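Local coordinates for protein ppBat (Bacteroides thetaiotaomicron VPI-5482, PDB 3CNE), which binds flavins such as lumichrome, riboflavin, FMN and FAD, may serve as a flavin store and appears to lack proteolytic and chaperone activity, at residues A[10-15]-A[75-80]; A[116-121]-A[138-143]; A[125-130]-A[147-152]; A[129-134]-A[157-162]. One frame throughout, in Å; residues are numbered along the deposited sequence.

Contact 1: residues A[10-15]-A[75-80]; sequences VNPVNG and GDAVPV
Pro12 and Gly75 meet where two loops pass each other, and here the packing is tight. Gly75 CA comes 3.9 Å from Val13 CA, and a CH···O contact leads from Gly75 CA to Pro12 O. A beta carbon on Gly75 would collide with Pro12 O, so the close passage depends on the missing side chain. Val10 closes the inner side: chi1 of -71° places CG1 opposite the carbonyl carbon and leaves CG2 in the crowded position between N and C, 3.5 Å from Gly75 N, a buried N-H with no partner in the model. Beside it the Ala77 methyl CB presses on Asn11 O at 3.3 Å.

The outer side is looser. The peptide before Pro12 is cis, and ring atoms CD and CG meet the type I turn 75-78: CD sits 3.8 Å from Ala77 CB, while CG lies 3.7 Å from Asp76 CB, the side chains crossing at about a right angle. Beyond CB the exposed Asp76 carboxylate leads away from the ring. The one clear hydrogen bond between the segments is weak, Ala77 N to Pro12 O at 3.4 Å, though straight (165°). With an alanine here, the ring carbons against Asp76 and Ala77 are gone, and the peptide would probably no longer be held cis, which is likely to move Pro12 O from Ala77 N.

Both loops leave the carboxyl ends of parallel strands, 4-9 and 69-73, adjacent in the central sheet. Cys74, a zinc ligand, precedes Gly75; Asn14 caps helix 15-27 through Gly17 N, and Asp76 packs on Phe26 of the second subunit.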
loop_
_atom_site.group_PDB
_atom_site.type_symbol
_atom_site.label_atom_id
_atom_site.label_comp_id
_atom_site.label_asym_id
_atom_site.label_seq_id
_atom_site.Cartn_x
_atom_site.Cartn_y
_atom_site.Cartn_z
ATOM N N VAL A 10 7.676 3.041 -10.297
ATOM C CA VAL A 10 8.738 4.018 -10.435
ATOM C C VAL A 10 9.529 4.050 -9.114
ATOM O O VAL A 10 9.188 3.350 -8.186
ATOM C CB VAL A 10 8.209 5.402 -10.813
ATOM C CG1 VAL A 10 7.706 5.366 -12.287
ATOM C CG2 VAL A 10 7.107 5.898 -9.811
ATOM N N ASN A 11 10.583 4.840 -9.051
ATOM C CA ASN A 11 11.425 4.835 -7.858
ATOM C C ASN A 11 11.752 6.258 -7.439
ATOM O O ASN A 11 12.590 6.911 -8.079
ATOM C CB ASN A 11 12.691 4.062 -8.176
ATOM C CG ASN A 11 13.618 3.954 -7.014
ATOM O OD1 ASN A 11 13.201 4.034 -5.874
ATOM N ND2 ASN A 11 14.901 3.775 -7.301
ATOM N N PRO A 12 11.121 6.762 -6.356
ATOM C CA PRO A 12 10.218 6.096 -5.413
ATOM C C PRO A 12 8.786 5.963 -5.940
ATOM O O PRO A 12 8.358 6.799 -6.690
ATOM C CB PRO A 12 10.224 7.030 -4.202
ATOM C CG PRO A 12 10.375 8.428 -4.821
ATOM C CD PRO A 12 11.335 8.189 -6.029
ATOM N N VAL A 13 8.089 4.897 -5.535
ATOM C CA VAL A 13 6.709 4.639 -5.919
ATOM C C VAL A 13 5.852 4.964 -4.710
ATOM O O VAL A 13 6.289 4.839 -3.546
ATOM C CB VAL A 13 6.522 3.123 -6.322
ATOM C CG1 VAL A 13 6.809 2.210 -5.176
ATOM C CG2 VAL A 13 5.140 2.793 -7.045
ATOM N N ASN A 14 4.639 5.403 -4.972
ATOM C CA ASN A 14 3.673 5.498 -3.893
ATOM C C ASN A 14 3.170 4.086 -3.603
ATOM O O ASN A 14 2.470 3.492 -4.412
ATOM C CB ASN A 14 2.523 6.407 -4.310
ATOM C CG ASN A 14 1.531 6.628 -3.214
ATOM O OD1 ASN A 14 1.006 5.664 -2.652
ATOM N ND2 ASN A 14 1.184 7.915 -2.962
ATOM N N GLY A 15 3.493 3.604 -2.408
ATOM C CA GLY A 15 3.216 2.233 -2.009
ATOM C C GLY A 15 1.745 2.001 -1.734
ATOM O O GLY A 15 1.282 0.882 -1.858
ATOM N N GLY A 75 4.495 7.759 -8.320
ATOM C CA GLY A 75 5.266 8.036 -7.115
ATOM C C GLY A 75 5.997 9.351 -7.287
ATOM O O GLY A 75 5.835 10.027 -8.296
ATOM N N ASP A 76 6.841 9.691 -6.308
ATOM C CA ASP A 76 7.489 10.968 -6.299
ATOM C C ASP A 76 8.606 11.054 -7.323
ATOM O O ASP A 76 9.154 12.124 -7.541
ATOM C CB ASP A 76 7.992 11.296 -4.885
ATOM C CG ASP A 76 6.846 11.644 -3.940
ATOM O OD1 ASP A 76 5.697 11.820 -4.413
ATOM O OD2 ASP A 76 7.101 11.732 -2.737
ATOM N N ALA A 77 8.931 9.933 -7.962
ATOM C CA ALA A 77 9.783 9.949 -9.160
ATOM C C ALA A 77 9.178 10.695 -10.332
ATOM O O ALA A 77 9.910 11.281 -11.157
ATOM C CB ALA A 77 10.132 8.511 -9.607
ATOM N N VAL A 78 7.861 10.669 -10.460
ATOM C CA VAL A 78 7.257 11.192 -11.702
ATOM C C VAL A 78 7.453 12.713 -11.897
ATOM O O VAL A 78 7.776 13.152 -12.997
ATOM C CB VAL A 78 5.769 10.821 -11.793
ATOM C CG1 VAL A 78 5.124 11.454 -13.014
ATOM C CG2 VAL A 78 5.637 9.284 -11.822
ATOM N N PRO A 79 7.245 13.519 -10.851
ATOM C CA PRO A 79 7.535 14.959 -11.034
ATOM C C PRO A 79 9.013 15.330 -11.313
ATOM O O PRO A 79 9.303 16.491 -11.634
ATOM C CB PRO A 79 7.033 15.574 -9.732
ATOM C CG PRO A 79 6.017 14.570 -9.209
ATOM C CD PRO A 79 6.687 13.258 -9.512
ATOM N N VAL A 80 9.940 14.371 -11.239
ATOM C CA VAL A 80 11.310 14.640 -11.723
ATOM C C VAL A 80 11.623 13.941 -13.033
ATOM O O VAL A 80 12.719 14.081 -13.558
ATOM C CB VAL A 80 12.440 14.326 -10.675
ATOM C CG1 VAL A 80 12.349 15.285 -9.522
ATOM C CG2 VAL A 80 12.419 12.865 -10.196
#

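Contact 2: residues A[116-121]-A[138-143]; sequences MFDFTG and IQNGIA
The carboxylate of Asp118 is met on one face by the backbone of Asn140, with Asn140 N 3.0 Å from Asp118 OD2 and 43° out of the plane, and on the opposite side by Ile138, whose CA lies near the same oxygen. The flat end of Asn140 crosses Asp118 at about a right angle, with the amide and carboxylate planes 55° apart. Which of the amide's two ends faces Asp118 is uncertain.

OD2 also takes the N-H of Gln139, modelled at a very short 2.5 Å from Gln139 N to Asp118 OD2, so the exact length is doubtful. As modelled, one oxygen takes two consecutive backbone N-H groups. The reach comes from the first torsion of Asp118, which sets CG opposite the backbone N (chi1 174°) and sends the carboxylate outward from the helix. Ile138 CD1 packs on Asp118 CB at 3.8 Å, giving the buried acid an apolar flank.

In the alpha/beta fold of the DJ-1/PfpI family, helix 113-119 follows strand 106-110 of the central sheet and Cys111; its last turn here holds the loop that leads into strand 142-144. A leucine in place of Asp118 would probably leave the N-H groups of Gln139 and Asn140 without their acceptor and let this loop shift.

Gly121 N bonds to Asp118 O at 2.7 Å. Gly121, with positive phi, leaves the helical path, and its CA lies beside the Asn140 side chain. Phe117 O accepts from both Thr120 N and Thr120 OG1, the hydroxyl lying 2.7 Å away in the carbonyl plane.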
loop_
_atom_site.group_PDB
_atom_site.type_symbol
_atom_site.label_atom_id
_atom_site.label_comp_id
_atom_site.label_asym_id
_atom_site.label_seq_id
_atom_site.Cartn_x
_atom_site.Cartn_y
_atom_site.Cartn_z
HETATM N N MSE A 116 1.861 10.498 -18.054
HETATM C CA MSE A 116 2.866 9.615 -18.653
HETATM C C MSE A 116 2.315 9.010 -19.959
HETATM O O MSE A 116 3.015 8.935 -20.971
HETATM C CB MSE A 116 3.291 8.533 -17.657
HETATM C CG MSE A 116 3.962 9.107 -16.402
HETATM SE SE MSE A 116 5.690 9.948 -16.861
HETATM C CE MSE A 116 6.670 8.346 -17.151
ATOM N N PHE A 117 1.058 8.572 -19.913
ATOM C CA PHE A 117 0.366 8.081 -21.095
ATOM C C PHE A 117 0.293 9.171 -22.170
ATOM O O PHE A 117 0.652 8.917 -23.321
ATOM C CB PHE A 117 -1.050 7.558 -20.740
ATOM C CG PHE A 117 -1.068 6.341 -19.827
ATOM C CD1 PHE A 117 0.045 5.516 -19.690
ATOM C CD2 PHE A 117 -2.237 6.004 -19.133
ATOM C CE1 PHE A 117 -0.002 4.359 -18.850
ATOM C CE2 PHE A 117 -2.293 4.864 -18.303
ATOM C CZ PHE A 117 -1.165 4.049 -18.158
ATOM N N ASP A 118 -0.139 10.377 -21.783
ATOM C CA ASP A 118 -0.313 11.486 -22.709
ATOM C C ASP A 118 0.957 11.794 -23.483
ATOM O O ASP A 118 0.903 12.013 -24.697
ATOM C CB ASP A 118 -0.807 12.757 -21.995
ATOM C CG ASP A 118 -0.865 13.998 -22.942
ATOM O OD1 ASP A 118 -0.113 14.068 -23.932
ATOM O OD2 ASP A 118 -1.643 14.934 -22.713
ATOM N N PHE A 119 2.091 11.790 -22.778
ATOM C CA PHE A 119 3.395 12.099 -23.367
ATOM C C PHE A 119 3.667 11.261 -24.603
ATOM O O PHE A 119 4.357 11.705 -25.527
ATOM C CB PHE A 119 4.529 11.871 -22.344
ATOM C CG PHE A 119 4.622 12.920 -21.259
ATOM C CD1 PHE A 119 3.920 14.108 -21.340
ATOM C CD2 PHE A 119 5.486 12.728 -20.180
ATOM C CE1 PHE A 119 4.036 15.077 -20.348
ATOM C CE2 PHE A 119 5.615 13.674 -19.185
ATOM C CZ PHE A 119 4.896 14.858 -19.265
ATOM N N THR A 120 3.146 10.037 -24.611
ATOM C CA THR A 120 3.365 9.130 -25.729
ATOM C C THR A 120 2.318 9.345 -26.827
ATOM O O THR A 120 2.431 8.770 -27.898
ATOM C CB THR A 120 3.345 7.635 -25.293
ATOM O OG1 THR A 120 2.006 7.255 -25.003
ATOM C CG2 THR A 120 4.227 7.406 -24.044
ATOM N N GLY A 121 1.313 10.173 -26.563
ATOM C CA GLY A 121 0.248 10.413 -27.536
ATOM C C GLY A 121 -0.892 9.396 -27.577
ATOM O O GLY A 121 -1.933 9.656 -28.186
ATOM N N ILE A 138 -1.959 17.626 -19.667
ATOM C CA ILE A 138 -2.729 16.766 -20.562
ATOM C C ILE A 138 -3.118 17.557 -21.804
ATOM O O ILE A 138 -3.952 18.466 -21.728
ATOM C CB ILE A 138 -3.997 16.160 -19.852
ATOM C CG1 ILE A 138 -3.589 15.298 -18.647
ATOM C CG2 ILE A 138 -4.865 15.379 -20.826
ATOM C CD1 ILE A 138 -2.730 14.098 -19.015
ATOM N N GLN A 139 -2.496 17.235 -22.934
ATOM C CA GLN A 139 -2.863 17.875 -24.212
ATOM C C GLN A 139 -3.428 16.963 -25.306
ATOM O O GLN A 139 -4.215 17.427 -26.133
ATOM C CB GLN A 139 -1.745 18.768 -24.785
ATOM C CG GLN A 139 -0.406 18.744 -24.082
ATOM C CD GLN A 139 0.529 19.780 -24.654
ATOM O OE1 GLN A 139 0.136 20.571 -25.523
ATOM N NE2 GLN A 139 1.780 19.788 -24.184
ATOM N N ASN A 140 -3.018 15.693 -25.317
ATOM C CA ASN A 140 -3.548 14.707 -26.258
ATOM C C ASN A 140 -4.899 14.127 -25.842
ATOM O O ASN A 140 -5.799 13.987 -26.673
ATOM C CB ASN A 140 -2.535 13.594 -26.510
ATOM C CG ASN A 140 -1.283 14.105 -27.200
ATOM O OD1 ASN A 140 -0.163 13.976 -26.679
ATOM N ND2 ASN A 140 -1.461 14.703 -28.363
ATOM N N GLY A 141 -5.029 13.786 -24.564
ATOM C CA GLY A 141 -6.283 13.272 -24.033
ATOM C C GLY A 141 -7.186 14.396 -23.581
ATOM O O GLY A 141 -6.893 15.566 -23.800
ATOM N N ILE A 142 -8.279 14.032 -22.931
ATOM C CA ILE A 142 -9.255 14.979 -22.427
ATOM C C ILE A 142 -9.326 14.871 -20.898
ATOM O O ILE A 142 -10.017 14.009 -20.374
ATOM C CB ILE A 142 -10.650 14.671 -23.059
ATOM C CG1 ILE A 142 -10.571 14.816 -24.588
ATOM C CG2 ILE A 142 -11.761 15.541 -22.432
ATOM C CD1 ILE A 142 -11.701 14.138 -25.359
ATOM N N ALA A 143 -8.619 15.741 -20.180
ATOM C CA ALA A 143 -8.600 15.644 -18.715
ATOM C C ALA A 143 -9.914 16.092 -18.100
ATOM O O ALA A 143 -10.464 17.135 -18.460
ATOM C CB ALA A 143 -7.450 16.446 -18.128
#

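Contact 3: residues A[125-130]-A[147-152]; sequences GKKVAV and KSEIDG
Lys147 and Ser148 start the contact with their backbones alone: the Ala129 methyl CB lies 3.7 Å from Ser148 CA and faces Lys147 O more distantly. The Ser148 hydroxyl serves another partner, Thr165.

Glu149 comes next and points toward segment 125-130. Its CG rests 3.7 Å from Ala129 N, and the bend at chi2 (-67°) carries the carboxylate past Lys127 CB, while OE2 bonds to Thr144 OG1 of strand 142-144. Water 2 sits between the two backbones, 2.9 Å from Lys127 O and 3.0 Å from Glu149 O.

The two strands run nearly antiparallel (152° between their directions), but their axes stay 5.2 Å apart and no direct backbone hydrogen bond joins them. They belong to different sheets: 127-129 pairs in parallel with 142-144, whereas 148-151 is an edge strand, within this chain, of the seven-stranded sheet at the core of this DJ-1/PfpI fold. Side chains and water take the place of regular pairing.

Asp151 makes the sole direct hydrogen bond. Setting CG opposite the backbone N brings OD2 to Lys127 N at 2.8 Å, a straight bond (172°) that uses the lone pair pointing away from OD1. OD1 turns outward to water 1, which donates to it and accepts from Lys126 NZ at 2.7 Å; acid and amine are therefore linked through water. The Lys126 and Asp151 side chains cross at about a right angle. Lys127 NZ carries its charge near both acids, 4.6 Å from Glu149 OE1, without a salt bridge.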
loop_
_atom_site.group_PDB
_atom_site.type_symbol
_atom_site.label_atom_id
_atom_site.label_comp_id
_atom_site.label_asym_id
_atom_site.label_seq_id
_atom_site.Cartn_x
_atom_site.Cartn_y
_atom_site.Cartn_z
ATOM N N GLY A 125 -7.807 11.926 -27.776
ATOM C CA GLY A 125 -9.278 11.945 -27.720
ATOM C C GLY A 125 -9.966 11.157 -26.613
ATOM O O GLY A 125 -11.193 11.020 -26.621
ATOM N N LYS A 126 -9.199 10.647 -25.649
ATOM C CA LYS A 126 -9.789 9.863 -24.561
ATOM C C LYS A 126 -9.852 10.684 -23.304
ATOM O O LYS A 126 -8.942 11.478 -23.021
ATOM C CB LYS A 126 -8.978 8.591 -24.271
ATOM C CG LYS A 126 -8.780 7.659 -25.462
ATOM C CD LYS A 126 -10.079 6.944 -25.842
ATOM C CE LYS A 126 -9.980 6.412 -27.252
ATOM N NZ LYS A 126 -11.259 5.843 -27.712
ATOM N N LYS A 127 -10.925 10.483 -22.543
ATOM C CA LYS A 127 -11.058 11.094 -21.236
ATOM C C LYS A 127 -10.145 10.397 -20.245
ATOM O O LYS A 127 -10.074 9.161 -20.215
ATOM C CB LYS A 127 -12.503 11.051 -20.759
ATOM C CG LYS A 127 -13.356 12.171 -21.373
ATOM C CD LYS A 127 -14.842 11.939 -21.111
ATOM C CE LYS A 127 -15.354 10.743 -21.908
ATOM N NZ LYS A 127 -16.691 10.250 -21.406
ATOM N N VAL A 128 -9.436 11.192 -19.463
ATOM C CA VAL A 128 -8.560 10.667 -18.416
ATOM C C VAL A 128 -8.754 11.430 -17.133
ATOM O O VAL A 128 -9.051 12.632 -17.147
ATOM C CB VAL A 128 -7.046 10.732 -18.780
ATOM C CG1 VAL A 128 -6.703 9.784 -19.920
ATOM C CG2 VAL A 128 -6.584 12.186 -19.077
ATOM N N ALA A 129 -8.579 10.723 -16.024
ATOM C CA ALA A 129 -8.505 11.338 -14.718
ATOM C C ALA A 129 -7.025 11.424 -14.366
ATOM O O ALA A 129 -6.228 10.529 -14.690
ATOM C CB ALA A 129 -9.249 10.532 -13.698
ATOM N N VAL A 130 -6.677 12.523 -13.717
ATOM C CA VAL A 130 -5.296 12.906 -13.495
ATOM C C VAL A 130 -5.263 13.765 -12.249
ATOM O O VAL A 130 -6.267 14.417 -11.906
ATOM C CB VAL A 130 -4.720 13.639 -14.735
ATOM C CG1 VAL A 130 -5.440 14.949 -14.997
ATOM C CG2 VAL A 130 -3.227 13.875 -14.609
ATOM N N LYS A 147 -13.148 11.529 -10.397
ATOM C CA LYS A 147 -12.351 10.719 -9.482
ATOM C C LYS A 147 -11.621 9.616 -10.235
ATOM O O LYS A 147 -10.507 9.231 -9.869
ATOM C CB LYS A 147 -13.230 10.091 -8.393
ATOM C CG LYS A 147 -13.666 11.025 -7.271
ATOM C CD LYS A 147 -14.477 10.267 -6.231
ATOM C CE LYS A 147 -15.154 11.178 -5.231
ATOM N NZ LYS A 147 -14.241 11.524 -4.116
ATOM N N SER A 148 -12.286 9.086 -11.266
ATOM C CA SER A 148 -11.674 8.167 -12.205
ATOM C C SER A 148 -12.416 8.277 -13.529
ATOM O O SER A 148 -13.512 8.833 -13.573
ATOM C CB SER A 148 -11.674 6.726 -11.689
ATOM O OG SER A 148 -12.962 6.287 -11.270
ATOM N N GLU A 149 -11.789 7.771 -14.586
ATOM C CA GLU A 149 -12.333 7.777 -15.939
ATOM C C GLU A 149 -11.995 6.451 -16.584
ATOM O O GLU A 149 -10.849 5.976 -16.503
ATOM C CB GLU A 149 -11.733 8.903 -16.797
ATOM C CG GLU A 149 -12.223 10.314 -16.450
ATOM C CD GLU A 149 -13.717 10.563 -16.755
ATOM O OE1 GLU A 149 -14.374 9.736 -17.412
ATOM O OE2 GLU A 149 -14.230 11.616 -16.344
ATOM N N ILE A 150 -13.005 5.851 -17.203
ATOM C CA ILE A 150 -12.805 4.692 -18.038
ATOM C C ILE A 150 -13.262 5.093 -19.428
ATOM O O ILE A 150 -14.419 5.436 -19.637
ATOM C CB ILE A 150 -13.544 3.435 -17.472
ATOM C CG1 ILE A 150 -12.920 3.039 -16.126
ATOM C CG2 ILE A 150 -13.473 2.262 -18.469
ATOM C CD1 ILE A 150 -13.671 1.954 -15.388
ATOM N N ASP A 151 -12.321 5.103 -20.356
ATOM C CA ASP A 151 -12.591 5.505 -21.714
ATOM C C ASP A 151 -11.741 4.663 -22.634
ATOM O O ASP A 151 -10.507 4.823 -22.711
ATOM C CB ASP A 151 -12.343 7.013 -21.937
ATOM C CG ASP A 151 -12.963 7.514 -23.251
ATOM O OD1 ASP A 151 -13.631 6.698 -23.906
ATOM O OD2 ASP A 151 -12.802 8.695 -23.627
ATOM N N GLY A 152 -12.415 3.752 -23.333
ATOM C CA GLY A 152 -11.758 2.849 -24.264
ATOM C C GLY A 152 -10.922 1.889 -23.459
ATOM O O GLY A 152 -11.440 1.223 -22.573
HETATM O O HOH W 1 -13.674 6.081 -26.469
HETATM O O HOH W 2 -9.079 6.988 -18.648
#

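Contact 4: residues A[129-134]-A[157-162]; sequences AVHPLA and AQDENT
Ala129 touches the backbone of the loop 157-162, its CB lying 3.7 Å from Gln158 N. At Val130 the side chain turns away and the carbonyl does the work: Val130 O comes within 3.2 Å of Gln158 CG, which is set opposite its own backbone N (chi1 -166°) and beyond which the chain runs extended.

His131 follows. Its N approaches Gln158 O at 3.3 Å, but the angle is too poor for a hydrogen bond; the His131 backbone is hydrogen-bonded to that of Cys111. The imidazole is fixed locally: ND1 accepts Leu133 N at 3.1 Å, the donor tilted 16° from the ring plane, and Pro132 CD covers one face near the rim. Asp159 OD2 lies obliquely off the ring, 4.2 Å from CD2.

Pro132 ends the contact by crossing the Gln158 chain at about a right angle, with CD against Gln158 CG at 3.9 Å.

The histidine beside Cys111, which follows strand 106-110, recalls the cysteine-histidine pairs of DJ-1/PfpI relatives; here, however, that cysteine binds zinc. The facing loop carries Asn161, a riboflavin-binding residue that touches FMN, so the contact joins the surroundings of the metal site to the flavin site.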
loop_
_atom_site.group_PDB
_atom_site.type_symbol
_atom_site.label_atom_id
_atom_site.label_comp_id
_atom_site.label_asym_id
_atom_site.label_seq_id
_atom_site.Cartn_x
_atom_site.Cartn_y
_atom_site.Cartn_z
ATOM N N ALA A 129 -8.579 10.723 -16.024
ATOM C CA ALA A 129 -8.505 11.338 -14.718
ATOM C C ALA A 129 -7.025 11.424 -14.366
ATOM O O ALA A 129 -6.228 10.529 -14.690
ATOM C CB ALA A 129 -9.249 10.532 -13.698
ATOM N N VAL A 130 -6.677 12.523 -13.717
ATOM C CA VAL A 130 -5.296 12.906 -13.495
ATOM C C VAL A 130 -5.263 13.765 -12.249
ATOM O O VAL A 130 -6.267 14.417 -11.906
ATOM C CB VAL A 130 -4.720 13.639 -14.735
ATOM C CG1 VAL A 130 -5.440 14.949 -14.997
ATOM C CG2 VAL A 130 -3.227 13.875 -14.609
ATOM N N HIS A 131 -4.125 13.741 -11.558
ATOM C CA HIS A 131 -3.919 14.578 -10.401
ATOM C C HIS A 131 -4.060 16.046 -10.832
ATOM O O HIS A 131 -3.533 16.417 -11.873
ATOM C CB HIS A 131 -2.522 14.330 -9.810
ATOM C CG HIS A 131 -2.324 14.981 -8.484
ATOM N ND1 HIS A 131 -2.089 16.332 -8.347
ATOM C CD2 HIS A 131 -2.363 14.476 -7.230
ATOM C CE1 HIS A 131 -1.982 16.629 -7.064
ATOM N NE2 HIS A 131 -2.152 15.520 -6.367
ATOM N N PRO A 132 -4.786 16.874 -10.053
ATOM C CA PRO A 132 -4.978 18.289 -10.417
ATOM C C PRO A 132 -3.714 19.020 -10.866
ATOM O O PRO A 132 -3.747 19.759 -11.851
ATOM C CB PRO A 132 -5.535 18.908 -9.129
ATOM C CG PRO A 132 -6.293 17.794 -8.515
ATOM C CD PRO A 132 -5.497 16.546 -8.802
ATOM N N LEU A 133 -2.604 18.804 -10.169
ATOM C CA LEU A 133 -1.351 19.479 -10.528
ATOM C C LEU A 133 -0.774 19.013 -11.869
ATOM O O LEU A 133 0.004 19.730 -12.502
ATOM C CB LEU A 133 -0.307 19.320 -9.413
ATOM C CG LEU A 133 -0.617 19.911 -8.033
ATOM C CD1 LEU A 133 0.409 19.455 -6.987
ATOM C CD2 LEU A 133 -0.694 21.447 -8.082
ATOM N N ALA A 134 -1.127 17.799 -12.288
ATOM C CA ALA A 134 -0.654 17.285 -13.567
ATOM C C ALA A 134 -1.646 17.600 -14.698
ATOM O O ALA A 134 -1.303 17.471 -15.871
ATOM C CB ALA A 134 -0.394 15.772 -13.473
ATOM N N ALA A 157 -7.280 6.908 -12.544
ATOM C CA ALA A 157 -7.825 7.505 -11.331
ATOM C C ALA A 157 -7.022 8.761 -11.007
ATOM O O ALA A 157 -5.821 8.825 -11.275
ATOM C CB ALA A 157 -7.766 6.513 -10.194
ATOM N N GLN A 158 -7.701 9.751 -10.447
ATOM C CA GLN A 158 -7.098 11.011 -10.083
ATOM C C GLN A 158 -5.871 10.810 -9.172
ATOM O O GLN A 158 -4.816 11.410 -9.400
ATOM C CB GLN A 158 -8.143 11.884 -9.390
ATOM C CG GLN A 158 -7.731 13.321 -9.256
ATOM C CD GLN A 158 -8.817 14.193 -8.681
ATOM O OE1 GLN A 158 -8.902 14.370 -7.463
ATOM N NE2 GLN A 158 -9.640 14.764 -9.555
ATOM N N ASP A 159 -5.992 9.946 -8.169
ATOM C CA ASP A 159 -4.822 9.611 -7.333
ATOM C C ASP A 159 -5.065 8.358 -6.487
ATOM O O ASP A 159 -6.064 7.664 -6.705
ATOM C CB ASP A 159 -4.406 10.796 -6.481
ATOM C CG ASP A 159 -5.491 11.264 -5.586
ATOM O OD1 ASP A 159 -6.296 10.421 -5.157
ATOM O OD2 ASP A 159 -5.563 12.480 -5.309
ATOM N N GLU A 160 -4.168 8.085 -5.531
ATOM C CA GLU A 160 -4.218 6.843 -4.756
ATOM C C GLU A 160 -5.512 6.776 -3.970
ATOM O O GLU A 160 -6.030 5.697 -3.715
ATOM C CB GLU A 160 -3.019 6.724 -3.781
ATOM C CG GLU A 160 -1.674 6.492 -4.470
ATOM C CD GLU A 160 -1.041 7.779 -5.049
ATOM O OE1 GLU A 160 -0.009 7.680 -5.782
ATOM O OE2 GLU A 160 -1.584 8.886 -4.781
ATOM N N ASN A 161 -6.054 7.922 -3.566
ATOM C CA ASN A 161 -7.293 7.851 -2.801
ATOM C C ASN A 161 -8.568 7.706 -3.623
ATOM O O ASN A 161 -9.638 7.553 -3.053
ATOM C CB ASN A 161 -7.423 9.014 -1.829
ATOM C CG ASN A 161 -6.890 10.271 -2.383
ATOM O OD1 ASN A 161 -7.571 10.936 -3.164
ATOM N ND2 ASN A 161 -5.638 10.627 -2.001
ATOM N N THR A 162 -8.465 7.744 -4.946
ATOM C CA THR A 162 -9.654 7.476 -5.774
ATOM C C THR A 162 -9.579 6.159 -6.583
ATOM O O THR A 162 -10.491 5.837 -7.395
ATOM C CB THR A 162 -9.953 8.631 -6.728
ATOM O OG1 THR A 162 -8.875 8.791 -7.657
ATOM C CG2 THR A 162 -10.166 9.920 -5.977
#

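How the contacts relate
All four contacts fall within one DJ-1/PfpI domain. Contact 1 closes before the others open. Contacts 2 and 3 interleave, about 10 Å apart between centres, and share the small parallel sheet of strands 127-129 and 142-144. Contacts 3 and 4 share Ala129 and Val130, their centres about 11 Å apart; Lys147 O probably bonds to Gln158 N and Thr162 OG1. Contact 1 is centred about 14 Å from contact 4, met where Asn14 packs on Glu160, and about 19 Å from contact 2, reached through Val78 and Met116. Contacts 1 and 4 gather loops near the zinc ion, while contacts 2 and 3 join the segments after helix 113-119 to that helix and to the edge strand 148-151.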